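Local coordinates for protein L-2,4-diaminobutyric acid acetyltransferase (Geobacillus sp., PDB 6SLL) that probably transfers the acetyl group of acetyl coenzyme A to L-2,4-diaminobutyrate, a step in the biosynthesis of the chemical chaperone ectoine, at residues B[37-42]-B[90-95]; B[31-36]-B[45-50]; B[128-133]-B[164-169]. One frame throughout, in Å; residues are numbered along the deposited sequence. Where two conformers were deposited one is given.

Contact 1 (B[37-42]-B[90-95]); sequences RDTGSL and QVAVAS. With COA (coenzyme A), chain F; DAB (2,4-diaminobutyric acid), chain G.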
loop_
_atom_site.group_PDB
_atom_site.type_symbol
_atom_site.label_atom_id
_atom_site.label_comp_id
_atom_site.label_asym_id
_atom_site.label_seq_id
_atom_site.Cartn_x
_atom_site.Cartn_y
_atom_site.Cartn_z
ATOM N N ARG B 37 -13.259 0.240 8.322
ATOM C CA ARG B 37 -13.685 1.270 9.255
ATOM C C ARG B 37 -14.575 0.804 10.333
ATOM O O ARG B 37 -14.395 1.238 11.511
ATOM C CB ARG B 37 -14.481 2.208 8.519
ATOM C CG ARG B 37 -15.190 3.218 9.382
ATOM C CD ARG B 37 -16.279 4.032 8.693
ATOM N NE ARG B 37 -17.366 3.128 8.354
ATOM C CZ ARG B 37 -18.256 3.363 7.360
ATOM N NH1 ARG B 37 -18.231 4.463 6.650
ATOM N NH2 ARG B 37 -19.159 2.398 7.063
ATOM N N ASP B 38 -15.414 -0.126 10.038
ATOM C CA ASP B 38 -16.286 -0.677 11.070
ATOM C C ASP B 38 -15.648 -1.590 12.099
ATOM O O ASP B 38 -16.242 -1.899 13.122
ATOM C CB ASP B 38 -17.476 -1.297 10.379
ATOM C CG ASP B 38 -18.389 -0.180 9.682
ATOM O OD1 ASP B 38 -18.228 1.039 10.066
ATOM O OD2 ASP B 38 -19.105 -0.675 8.805
ATOM N N THR B 39 -14.439 -2.003 11.881
ATOM C CA THR B 39 -13.788 -2.814 13.004
ATOM C C THR B 39 -13.559 -1.962 14.272
ATOM O O THR B 39 -13.497 -2.461 15.379
ATOM C CB THR B 39 -12.517 -3.577 12.585
ATOM O OG1 THR B 39 -11.532 -2.577 12.319
ATOM C CG2 THR B 39 -12.879 -4.356 11.283
ATOM N N GLY B 40 -13.164 -0.719 14.110
ATOM C CA GLY B 40 -12.468 0.141 15.184
ATOM C C GLY B 40 -10.850 -0.132 15.273
ATOM O O GLY B 40 -10.021 0.846 15.725
ATOM N N SER B 41 -10.457 -1.313 15.441
ATOM C CA SER B 41 -9.169 -1.706 15.886
ATOM C C SER B 41 -8.104 -1.683 14.856
ATOM O O SER B 41 -6.895 -1.867 15.149
ATOM C CB SER B 41 -9.183 -3.067 16.516
ATOM O OG SER B 41 -9.741 -3.997 15.556
ATOM N N LEU B 42 -8.496 -1.342 13.573
ATOM C CA LEU B 42 -7.516 -1.211 12.488
ATOM C C LEU B 42 -7.350 0.221 12.139
ATOM O O LEU B 42 -8.246 1.027 12.301
ATOM C CB LEU B 42 -7.993 -2.037 11.307
ATOM C CG LEU B 42 -7.980 -3.530 11.475
ATOM C CD1 LEU B 42 -8.667 -4.208 10.309
ATOM C CD2 LEU B 42 -6.558 -4.116 11.629
ATOM N N GLN B 90 -3.475 -6.109 6.732
ATOM C CA GLN B 90 -4.687 -6.021 7.569
ATOM C C GLN B 90 -5.494 -7.305 7.413
ATOM O O GLN B 90 -5.696 -7.779 6.282
ATOM C CB GLN B 90 -5.542 -4.793 7.193
ATOM C CG GLN B 90 -4.826 -3.488 7.492
ATOM C CD GLN B 90 -5.636 -2.256 7.221
ATOM O OE1 GLN B 90 -6.142 -2.068 6.121
ATOM N NE2 GLN B 90 -5.776 -1.420 8.220
ATOM N N VAL B 91 -5.995 -7.793 8.531
ATOM C CA VAL B 91 -6.971 -8.878 8.577
ATOM C C VAL B 91 -8.188 -8.384 9.292
ATOM O O VAL B 91 -8.036 -7.961 10.471
ATOM C CB VAL B 91 -6.392 -10.155 9.220
ATOM C CG1 VAL B 91 -7.378 -11.271 9.196
ATOM C CG2 VAL B 91 -5.027 -10.545 8.725
ATOM N N ALA B 92 -9.343 -8.485 8.702
ATOM C CA ALA B 92 -10.594 -8.012 9.351
ATOM C C ALA B 92 -11.708 -9.012 9.095
ATOM O O ALA B 92 -11.857 -9.458 7.947
ATOM C CB ALA B 92 -11.000 -6.661 8.740
ATOM N N VAL B 93 -12.508 -9.264 10.132
ATOM C CA VAL B 93 -13.764 -9.988 9.946
ATOM C C VAL B 93 -14.825 -9.128 10.633
ATOM O O VAL B 93 -14.650 -8.613 11.758
ATOM C CB VAL B 93 -13.663 -11.405 10.535
ATOM C CG1 VAL B 93 -15.016 -12.104 10.608
ATOM C CG2 VAL B 93 -12.665 -12.249 9.732
ATOM N N ALA B 94 -15.968 -8.970 9.985
ATOM C CA ALA B 94 -17.093 -8.205 10.515
ATOM C C ALA B 94 -17.498 -8.797 11.859
ATOM O O ALA B 94 -17.561 -10.013 12.044
ATOM C CB ALA B 94 -18.260 -8.290 9.541
ATOM N N SER B 95 -17.803 -7.894 12.811
ATOM C CA SER B 95 -18.257 -8.252 14.101
ATOM C C SER B 95 -19.291 -9.350 14.149
ATOM O O SER B 95 -19.315 -10.263 14.971
ATOM C CB SER B 95 -18.750 -6.977 14.736
ATOM O OG SER B 95 -19.091 -7.264 16.077
HETATM N N1A COA F . -11.882 -15.055 21.894
HETATM C C2A COA F . -11.065 -16.117 21.931
HETATM N N3A COA F . -10.419 -16.696 20.916
HETATM C C4A COA F . -10.702 -16.111 19.719
HETATM C C5A COA F . -11.510 -14.989 19.577
HETATM C C6A COA F . -12.127 -14.424 20.711
HETATM N N6A COA F . -12.934 -13.403 20.703
HETATM N N7A COA F . -11.619 -14.710 18.221
HETATM C C8A COA F . -10.831 -15.573 17.598
HETATM N N9A COA F . -10.240 -16.406 18.489
HETATM C C1B COA F . -9.321 -17.414 18.182
HETATM C C2B COA F . -9.992 -18.679 17.634
HETATM O O2B COA F . -10.400 -19.519 18.661
HETATM C C3B COA F . -8.892 -19.152 16.701
HETATM O O3B COA F . -7.803 -19.697 17.557
HETATM P P3B COA F . -7.585 -21.298 17.717
HETATM O O7A COA F . -7.034 -21.603 16.308
HETATM O O8A COA F . -6.682 -21.432 18.953
HETATM O O9A COA F . -8.987 -22.065 17.500
HETATM C C4B COA F . -8.327 -17.867 16.159
HETATM O O4B COA F . -8.483 -16.886 17.155
HETATM C C5B COA F . -8.928 -17.577 14.782
HETATM O O5B COA F . -10.372 -17.551 14.874
HETATM P P1A COA F . -11.309 -17.141 13.655
HETATM O O1A COA F . -12.688 -17.526 14.010
HETATM O O2A COA F . -10.735 -17.593 12.366
HETATM O O3A COA F . -11.168 -15.539 13.766
HETATM P P2A COA F . -12.242 -14.453 13.244
HETATM O O4A COA F . -12.796 -14.861 11.934
HETATM O O5A COA F . -13.212 -14.172 14.347
HETATM O O6A COA F . -11.329 -13.217 12.990
HETATM C CBP COA F . -10.001 -11.328 13.676
HETATM C CCP COA F . -10.257 -12.800 13.869
HETATM C CDP COA F . -8.692 -10.972 14.442
HETATM C CEP COA F . -9.827 -11.036 12.228
HETATM C CAP COA F . -11.243 -10.578 14.260
HETATM O OAP COA F . -11.265 -10.801 15.695
HETATM C C9P COA F . -11.299 -9.111 14.007
HETATM O O9P COA F . -11.437 -8.594 12.885
HETATM N N8P COA F . -11.184 -8.374 15.145
HETATM C C7P COA F . -11.221 -7.002 15.284
HETATM C C6P COA F . -11.852 -6.572 16.707
HETATM C C5P COA F . -10.886 -6.681 17.839
HETATM O O5P COA F . -10.228 -7.772 17.976
HETATM N N4P COA F . -10.819 -5.798 18.665
HETATM C C3P COA F . -9.898 -5.848 19.877
HETATM C C2P COA F . -9.964 -4.297 20.605
HETATM S S1P COA F . -11.511 -4.227 21.456
HETATM N N DAB G . -2.627 -1.455 12.819
HETATM C CA DAB G . -2.031 -1.721 11.475
HETATM C C DAB G . -3.116 -1.502 10.442
HETATM O O DAB G . -2.731 -1.410 9.282
HETATM C CB DAB G . -1.441 -3.133 11.386
HETATM C CG DAB G . -2.438 -4.249 11.403
HETATM N ND DAB G . -1.717 -5.553 11.301
HETATM O OXT DAB G . -4.293 -1.455 10.778
HETATM O O HOH W 1 -17.055 -5.222 12.542
#

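Contact 2 (B[31-36]-B[45-50]); sequences RVWELI and NSPYCY. With DAB (2,4-diaminobutyric acid), chain D.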
loop_
_atom_site.group_PDB
_atom_site.type_symbol
_atom_site.label_atom_id
_atom_site.label_comp_id
_atom_site.label_asym_id
_atom_site.label_seq_id
_atom_site.Cartn_x
_atom_site.Cartn_y
_atom_site.Cartn_z
ATOM N N ARG B 31 -16.417 -1.207 -0.332
ATOM C CA ARG B 31 -16.982 -2.106 0.661
ATOM C C ARG B 31 -15.933 -2.637 1.612
ATOM O O ARG B 31 -16.172 -2.878 2.803
ATOM C CB ARG B 31 -17.754 -3.241 0.016
ATOM C CG ARG B 31 -19.076 -2.784 -0.587
ATOM C CD ARG B 31 -20.098 -3.897 -1.018
ATOM N NE ARG B 31 -19.592 -4.814 -1.881
ATOM C CZ ARG B 31 -19.975 -6.057 -1.928
ATOM N NH1 ARG B 31 -20.755 -6.783 -1.051
ATOM N NH2 ARG B 31 -19.420 -6.759 -2.906
ATOM N N VAL B 32 -14.704 -2.846 1.066
ATOM C CA VAL B 32 -13.587 -3.219 1.970
ATOM C C VAL B 32 -13.254 -2.099 2.938
ATOM O O VAL B 32 -13.075 -2.313 4.130
ATOM C CB VAL B 32 -12.340 -3.642 1.116
ATOM C CG1 VAL B 32 -11.141 -3.774 2.033
ATOM C CG2 VAL B 32 -12.643 -4.919 0.400
ATOM N N TRP B 33 -13.212 -0.846 2.434
ATOM C CA TRP B 33 -12.981 0.306 3.263
ATOM C C TRP B 33 -14.017 0.351 4.414
ATOM O O TRP B 33 -13.665 0.608 5.557
ATOM C CB TRP B 33 -12.996 1.542 2.378
ATOM C CG TRP B 33 -12.827 2.853 3.118
ATOM C CD1 TRP B 33 -11.670 3.431 3.514
ATOM C CD2 TRP B 33 -13.905 3.720 3.573
ATOM N NE1 TRP B 33 -11.936 4.618 4.158
ATOM C CE2 TRP B 33 -13.283 4.823 4.196
ATOM C CE3 TRP B 33 -15.280 3.667 3.428
ATOM C CZ2 TRP B 33 -14.006 5.864 4.692
ATOM C CZ3 TRP B 33 -16.013 4.733 3.888
ATOM C CH2 TRP B 33 -15.397 5.795 4.540
ATOM N N GLU B 34 -15.280 0.160 4.024
ATOM C CA GLU B 34 -16.334 0.163 5.059
ATOM C C GLU B 34 -16.142 -0.898 6.098
ATOM O O GLU B 34 -16.322 -0.669 7.329
ATOM C CB GLU B 34 -17.709 0.023 4.395
ATOM C CG GLU B 34 -18.104 1.286 3.592
ATOM C CD GLU B 34 -19.348 1.163 2.813
ATOM O OE1 GLU B 34 -19.727 0.029 2.492
ATOM O OE2 GLU B 34 -19.938 2.214 2.492
ATOM N N LEU B 35 -15.714 -2.123 5.664
ATOM C CA LEU B 35 -15.404 -3.202 6.622
ATOM C C LEU B 35 -14.301 -2.814 7.581
ATOM O O LEU B 35 -14.407 -2.964 8.791
ATOM C CB LEU B 35 -15.031 -4.502 5.867
ATOM C CG LEU B 35 -14.583 -5.648 6.693
ATOM C CD1 LEU B 35 -15.762 -6.357 7.309
ATOM C CD2 LEU B 35 -13.853 -6.697 5.884
ATOM N N ILE B 36 -13.204 -2.249 7.030
ATOM C CA ILE B 36 -12.086 -1.819 7.881
ATOM C C ILE B 36 -12.547 -0.722 8.821
ATOM O O ILE B 36 -12.252 -0.774 10.034
ATOM C CB ILE B 36 -10.905 -1.370 7.043
ATOM C CG1 ILE B 36 -10.426 -2.432 6.046
ATOM C CG2 ILE B 36 -9.759 -0.858 7.903
ATOM C CD1 ILE B 36 -10.022 -3.685 6.684
ATOM N N ASN B 45 -7.193 3.248 6.081
ATOM C CA ASN B 45 -6.623 3.926 4.920
ATOM C C ASN B 45 -7.706 4.483 4.065
ATOM O O ASN B 45 -8.897 4.366 4.331
ATOM C CB ASN B 45 -5.713 2.933 4.133
ATOM C CG ASN B 45 -4.627 2.444 5.056
ATOM O OD1 ASN B 45 -3.730 3.250 5.442
ATOM N ND2 ASN B 45 -4.637 1.217 5.488
ATOM N N SER B 46 -7.292 5.222 3.003
ATOM C CA SER B 46 -8.264 5.827 2.109
ATOM C C SER B 46 -8.989 4.777 1.300
ATOM O O SER B 46 -8.475 3.683 1.054
ATOM C CB SER B 46 -7.603 6.809 1.149
ATOM O OG SER B 46 -6.759 6.156 0.232
ATOM N N PRO B 47 -10.232 5.078 0.801
ATOM C CA PRO B 47 -10.895 4.166 -0.125
ATOM C C PRO B 47 -9.982 3.826 -1.302
ATOM O O PRO B 47 -9.943 2.674 -1.740
ATOM C CB PRO B 47 -12.167 4.906 -0.475
ATOM C CG PRO B 47 -12.426 5.772 0.749
ATOM C CD PRO B 47 -11.105 6.185 1.230
ATOM N N TYR B 48 -9.315 4.827 -1.830
ATOM C CA TYR B 48 -8.404 4.632 -2.979
ATOM C C TYR B 48 -7.384 3.540 -2.661
ATOM O O TYR B 48 -7.064 2.745 -3.553
ATOM C CB TYR B 48 -7.718 5.978 -3.289
ATOM C CG TYR B 48 -6.899 5.986 -4.538
ATOM C CD1 TYR B 48 -5.573 5.550 -4.508
ATOM C CD2 TYR B 48 -7.366 6.467 -5.725
ATOM C CE1 TYR B 48 -4.799 5.592 -5.616
ATOM C CE2 TYR B 48 -6.624 6.505 -6.865
ATOM C CZ TYR B 48 -5.315 6.102 -6.845
ATOM O OH TYR B 48 -4.482 6.153 -7.928
ATOM N N CYS B 49 -6.820 3.518 -1.458
ATOM C CA CYS B 49 -5.885 2.469 -1.070
ATOM C C CYS B 49 -6.458 1.109 -1.295
ATOM O O CYS B 49 -5.787 0.199 -1.804
ATOM C CB CYS B 49 -5.471 2.687 0.376
ATOM S SG CYS B 49 -4.255 1.502 1.005
ATOM N N TYR B 50 -7.697 0.889 -0.862
ATOM C CA TYR B 50 -8.299 -0.431 -1.028
ATOM C C TYR B 50 -8.639 -0.731 -2.456
ATOM O O TYR B 50 -8.580 -1.935 -2.850
ATOM C CB TYR B 50 -9.503 -0.575 -0.048
ATOM C CG TYR B 50 -9.056 -0.437 1.386
ATOM C CD1 TYR B 50 -8.339 -1.457 1.996
ATOM C CD2 TYR B 50 -9.287 0.708 2.103
ATOM C CE1 TYR B 50 -7.839 -1.310 3.273
ATOM C CE2 TYR B 50 -8.771 0.861 3.390
ATOM C CZ TYR B 50 -8.060 -0.153 3.975
ATOM O OH TYR B 50 -7.514 0.062 5.214
HETATM N N DAB D . -6.091 10.806 -5.115
HETATM C CA DAB D . -5.234 9.598 -5.047
HETATM C C DAB D . -4.443 9.594 -3.738
HETATM O O DAB D . -4.289 10.677 -3.160
HETATM C CB DAB D . -4.377 9.363 -6.280
HETATM C CG DAB D . -3.293 10.329 -6.394
HETATM N ND DAB D . -2.542 10.041 -7.680
HETATM O OXT DAB D . -3.931 8.529 -3.425
#

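Contact 3 (B[128-133]-B[164-169]); sequences PSNMAS and THEDEP. With COA (coenzyme A), chain F; DAB (2,4-diaminobutyric acid), chain G.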
loop_
_atom_site.group_PDB
_atom_site.type_symbol
_atom_site.label_atom_id
_atom_site.label_comp_id
_atom_site.label_asym_id
_atom_site.label_seq_id
_atom_site.Cartn_x
_atom_site.Cartn_y
_atom_site.Cartn_z
ATOM N N PRO B 128 -0.742 -5.110 21.043
ATOM C CA PRO B 128 -1.321 -5.850 22.237
ATOM C C PRO B 128 -2.786 -5.969 22.433
ATOM O O PRO B 128 -3.352 -6.905 22.809
ATOM C CB PRO B 128 -0.619 -5.228 23.405
ATOM C CG PRO B 128 0.715 -4.702 22.876
ATOM C CD PRO B 128 0.378 -4.231 21.425
ATOM N N SER B 129 -3.520 -4.963 21.970
ATOM C CA SER B 129 -4.997 -5.052 22.059
ATOM C C SER B 129 -5.678 -5.880 21.019
ATOM O O SER B 129 -6.874 -6.203 21.164
ATOM C CB SER B 129 -5.638 -3.739 22.060
ATOM O OG SER B 129 -5.776 -3.293 20.807
ATOM N N ASN B 130 -4.927 -6.338 20.003
ATOM C CA ASN B 130 -5.467 -7.152 18.928
ATOM C C ASN B 130 -5.234 -8.580 19.366
ATOM O O ASN B 130 -4.500 -9.421 18.737
ATOM C CB ASN B 130 -4.815 -6.756 17.650
ATOM C CG ASN B 130 -5.273 -5.477 17.046
ATOM O OD1 ASN B 130 -5.497 -4.449 17.756
ATOM N ND2 ASN B 130 -5.197 -5.415 15.728
ATOM N N MET B 131 -5.926 -8.966 20.425
ATOM C CA MET B 131 -5.718 -10.154 21.102
ATOM C C MET B 131 -6.109 -11.480 20.201
ATOM O O MET B 131 -5.439 -12.536 20.111
ATOM C CB MET B 131 -6.658 -9.932 22.322
ATOM C CG MET B 131 -6.113 -8.914 23.308
ATOM S SD MET B 131 -7.255 -8.436 24.617
ATOM C CE MET B 131 -8.495 -7.715 23.519
ATOM N N ALA B 132 -7.261 -11.341 19.525
ATOM C CA ALA B 132 -7.699 -12.409 18.591
ATOM C C ALA B 132 -6.767 -12.561 17.441
ATOM O O ALA B 132 -6.509 -13.669 16.943
ATOM C CB ALA B 132 -9.109 -12.107 18.165
ATOM N N SER B 133 -6.190 -11.427 16.973
ATOM C CA SER B 133 -5.242 -11.482 15.908
ATOM C C SER B 133 -3.977 -12.243 16.259
ATOM O O SER B 133 -3.384 -13.014 15.501
ATOM C CB SER B 133 -4.922 -10.059 15.394
ATOM O OG SER B 133 -6.040 -9.365 14.794
ATOM N N THR B 164 -2.694 8.604 20.503
ATOM C CA THR B 164 -1.989 7.484 21.137
ATOM C C THR B 164 -2.170 6.290 20.173
ATOM O O THR B 164 -3.324 6.092 19.716
ATOM C CB THR B 164 -2.703 7.194 22.503
ATOM O OG1 THR B 164 -2.528 8.326 23.364
ATOM C CG2 THR B 164 -2.133 5.961 23.204
ATOM N N HIS B 165 -1.105 5.635 19.790
ATOM C CA HIS B 165 -1.184 4.427 19.027
ATOM C C HIS B 165 -0.410 3.399 19.820
ATOM O O HIS B 165 0.660 3.695 20.396
ATOM C CB HIS B 165 -0.533 4.587 17.658
ATOM C CG HIS B 165 -0.860 3.538 16.655
ATOM N ND1 HIS B 165 -0.342 2.262 16.679
ATOM C CD2 HIS B 165 -1.683 3.582 15.601
ATOM C CE1 HIS B 165 -0.820 1.567 15.644
ATOM N NE2 HIS B 165 -1.646 2.351 14.967
ATOM N N GLU B 166 -0.835 2.174 19.801
ATOM C CA GLU B 166 -0.160 1.087 20.391
ATOM C C GLU B 166 1.144 0.704 19.663
ATOM O O GLU B 166 1.269 1.001 18.451
ATOM C CB GLU B 166 -0.975 -0.178 20.560
ATOM C CG GLU B 166 -2.205 -0.090 21.511
ATOM C CD GLU B 166 -2.961 -1.467 21.323
ATOM O OE1 GLU B 166 -4.083 -1.519 20.728
ATOM O OE2 GLU B 166 -2.455 -2.520 21.933
ATOM N N ASP B 167 2.070 0.059 20.335
ATOM C CA ASP B 167 3.158 -0.581 19.649
ATOM C C ASP B 167 2.617 -1.592 18.632
ATOM O O ASP B 167 1.606 -2.229 18.790
ATOM C CB ASP B 167 4.059 -1.400 20.607
ATOM C CG ASP B 167 4.830 -0.567 21.669
ATOM O OD1 ASP B 167 5.034 0.592 21.429
ATOM O OD2 ASP B 167 5.140 -1.142 22.713
ATOM N N GLU B 168 3.437 -1.777 17.574
ATOM C CA GLU B 168 3.149 -2.732 16.457
ATOM C C GLU B 168 4.355 -3.697 16.364
ATOM O O GLU B 168 5.141 -3.578 15.428
ATOM C CB GLU B 168 2.954 -1.979 15.164
ATOM C CG GLU B 168 1.643 -1.220 15.128
ATOM C CD GLU B 168 0.407 -2.023 14.784
ATOM O OE1 GLU B 168 0.512 -3.243 14.499
ATOM O OE2 GLU B 168 -0.681 -1.401 14.756
ATOM N N PRO B 169 4.511 -4.634 17.283
ATOM C CA PRO B 169 5.648 -5.548 17.217
ATOM C C PRO B 169 5.514 -6.443 15.980
ATOM O O PRO B 169 4.413 -6.812 15.539
ATOM C CB PRO B 169 5.532 -6.359 18.470
ATOM C CG PRO B 169 4.172 -6.115 18.908
ATOM C CD PRO B 169 3.674 -4.867 18.452
HETATM N N1A COA F . -11.882 -15.055 21.894
HETATM C C2A COA F . -11.065 -16.117 21.931
HETATM N N3A COA F . -10.419 -16.696 20.916
HETATM C C4A COA F . -10.702 -16.111 19.719
HETATM C C5A COA F . -11.510 -14.989 19.577
HETATM C C6A COA F . -12.127 -14.424 20.711
HETATM N N6A COA F . -12.934 -13.403 20.703
HETATM N N7A COA F . -11.619 -14.710 18.221
HETATM C C8A COA F . -10.831 -15.573 17.598
HETATM N N9A COA F . -10.240 -16.406 18.489
HETATM C C1B COA F . -9.321 -17.414 18.182
HETATM C C2B COA F . -9.992 -18.679 17.634
HETATM O O2B COA F . -10.400 -19.519 18.661
HETATM C C3B COA F . -8.892 -19.152 16.701
HETATM O O3B COA F . -7.803 -19.697 17.557
HETATM P P3B COA F . -7.585 -21.298 17.717
HETATM O O7A COA F . -7.034 -21.603 16.308
HETATM O O8A COA F . -6.682 -21.432 18.953
HETATM O O9A COA F . -8.987 -22.065 17.500
HETATM C C4B COA F . -8.327 -17.867 16.159
HETATM O O4B COA F . -8.483 -16.886 17.155
HETATM C C5B COA F . -8.928 -17.577 14.782
HETATM O O5B COA F . -10.372 -17.551 14.874
HETATM P P1A COA F . -11.309 -17.141 13.655
HETATM O O1A COA F . -12.688 -17.526 14.010
HETATM O O2A COA F . -10.735 -17.593 12.366
HETATM O O3A COA F . -11.168 -15.539 13.766
HETATM P P2A COA F . -12.242 -14.453 13.244
HETATM O O4A COA F . -12.796 -14.861 11.934
HETATM O O5A COA F . -13.212 -14.172 14.347
HETATM O O6A COA F . -11.329 -13.217 12.990
HETATM C CBP COA F . -10.001 -11.328 13.676
HETATM C CCP COA F . -10.257 -12.800 13.869
HETATM C CDP COA F . -8.692 -10.972 14.442
HETATM C CEP COA F . -9.827 -11.036 12.228
HETATM C CAP COA F . -11.243 -10.578 14.260
HETATM O OAP COA F . -11.265 -10.801 15.695
HETATM C C9P COA F . -11.299 -9.111 14.007
HETATM O O9P COA F . -11.437 -8.594 12.885
HETATM N N8P COA F . -11.184 -8.374 15.145
HETATM C C7P COA F . -11.221 -7.002 15.284
HETATM C C6P COA F . -11.852 -6.572 16.707
HETATM C C5P COA F . -10.886 -6.681 17.839
HETATM O O5P COA F . -10.228 -7.772 17.976
HETATM N N4P COA F . -10.819 -5.798 18.665
HETATM C C3P COA F . -9.898 -5.848 19.877
HETATM C C2P COA F . -9.964 -4.297 20.605
HETATM S S1P COA F . -11.511 -4.227 21.456
HETATM N N DAB G . -2.627 -1.455 12.819
HETATM C CA DAB G . -2.031 -1.721 11.475
HETATM C C DAB G . -3.116 -1.502 10.442
HETATM O O DAB G . -2.731 -1.410 9.282
HETATM C CB DAB G . -1.441 -3.133 11.386
HETATM C CG DAB G . -2.438 -4.249 11.403
HETATM N ND DAB G . -1.717 -5.553 11.301
HETATM O OXT DAB G . -4.293 -1.455 10.778
#

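Contact 1 (B[37-42]-B[90-95])
With CG of Leu42 beside the backbone N (chi1 -69°) and CD1 swung out in the extended position (chi2 172°), the leucine reaches strand 85-93 and sets CD1 3.7 Å from CB of Ala92. The same methyl lies 3.8 Å from O of Val91, and CG2 of Thr39 meets Ala92 CB from the helix end at 3.9 Å. A methyl at position 92 suits the place, since two side chains share it. OG1 of Thr39 turns back to the carbonyl of Ile36. Strand and loop belong to the GNAT fold, in which this strand gives a backbone N-H to the pantetheine arm of the cofactor: Val93 N makes a nearly straight bond (169°) to O9P of coenzyme A, 3.0 Å away. Gly40, whose positive phi suits a residue without a side chain, ends the helix and lets the chain run on to Leu42 beside the substrate. CD2 of Leu42 comes 3.6 Å from OXT of diaminobutyrate, while CB packs on the amide of Gln90. Extended beyond CG, Gln90 brings NE2 within 3.0 Å of that carboxylate OXT; its other N-H partner is Asp43 O, and OE1 is bonded to the hydroxyl of Tyr50.

Contact 2 (B[31-36]-B[45-50])
Helix 29-39 and the first turn of helix 47-56 come closest at Trp33 and Pro47, their CA atoms 5.5 Å apart. Trp33 sends CG anti to its own N (chi1 177°), which carries the indole across to the start of the second helix. There Pro47 lies over one face of the five-membered ring: its CG stands 3.5 Å from the ring centroid and 4° off the normal, a CH-pi contact. Proline fits a first helical turn, where its missing N-H costs no bond. At the indole edge, near the ring plane, O of Asn45 is 3.0 Å from CD1 of Trp33. The Tyr50 ring meets Trp33 rim to rim, with the planes at 57°. CG1 of Val32 packs 3.6 Å from CD1 of Tyr50, and CG2 of Ile36 sits 3.6 Å from OH of Tyr50. Both residues pack obliquely against the ring from helix 29-39, while its OH takes a bond from Asn45 ND2 at 3.1 Å and a weak one from Asn45 N, and is also bonded to OE1 of Gln90. Ser46 caps the second helix as its N-cap: OG accepts from Cys49 N at 3.1 Å, and is bonded as well to Asn45 of the second subunit. The ring of Tyr48 lies with one face over CA of the diaminobutyrate held by Glu168 and Thr125 of the second subunit. Within the chain, Val32 rests on Phe73 of strand 69-78, and Ile36 on Ala92 of strand 85-93.

Contact 3 (B[128-133]-B[164-169])
Ser129 holds the carboxylate of Glu166 with two bonds, tying the inverse gamma turn centred on Asn130, the N-cap residue of helix 131-144 in the GNAT fold, to the chain leading into strand 168-173. Ser129 N gives its hydrogen to OE2 of Glu166 at 2.7 Å, on the syn lone pair, and OG donates to OE1 over a very short 2.5 Å. Each carboxylate oxygen therefore has its own donor, and the pair of bonds fixes the turn of the group. The extended chain of Glu166 (chi2 172°) reaches this point, and OG of Ser129 stands between the backbone N and the carbonyl carbon (chi1 83°), on the side of the carboxylate. Pro128 and Glu166 lie alongside each other, pointing opposite ways; CD of Pro128 packs 3.3 Å from OE2 of Glu166, whereas the imide N, 3.2 Å from OE2, has no hydrogen to give. Were Glu166 an alanine, Ser129 N and OG would probably lose the acceptors that now satisfy them, weakening the tie between the two segments. At the start of strand 168-173, OE2 of Glu168 accepts from the alpha-amino N of diaminobutyrate at 2.7 Å, while its OE1 is bonded to Thr125 OG1. His165 is held at both nitrogens: NE2 by Asp43 OD2, and ND1 by Glu166 O, 2.7 Å away, which it meets in its ring plane and on a carbonyl lone pair.

In the fold
Contacts 1 and 3 line one active site of the GNAT fold, and contact 2 lies behind contact 1 at the dimer interface. Contacts 1 and 2 share helix 29-39, alternate along the chain and have centres about 11 Å apart; they touch through Ile36 on Ala92 and through the probable bond between Gln90 and Tyr50, so that the helix pair backs Gln90, which binds the substrate carboxylate. Contact 3 follows both in the chain. Its centre lies about 13 Å from that of contact 1 and about 20 Å from that of contact 2, which it does not touch. Contacts 1 and 3 reach the same mixed sheet, through strands 85-93 and 168-173, and both meet coenzyme A and the same diaminobutyrate.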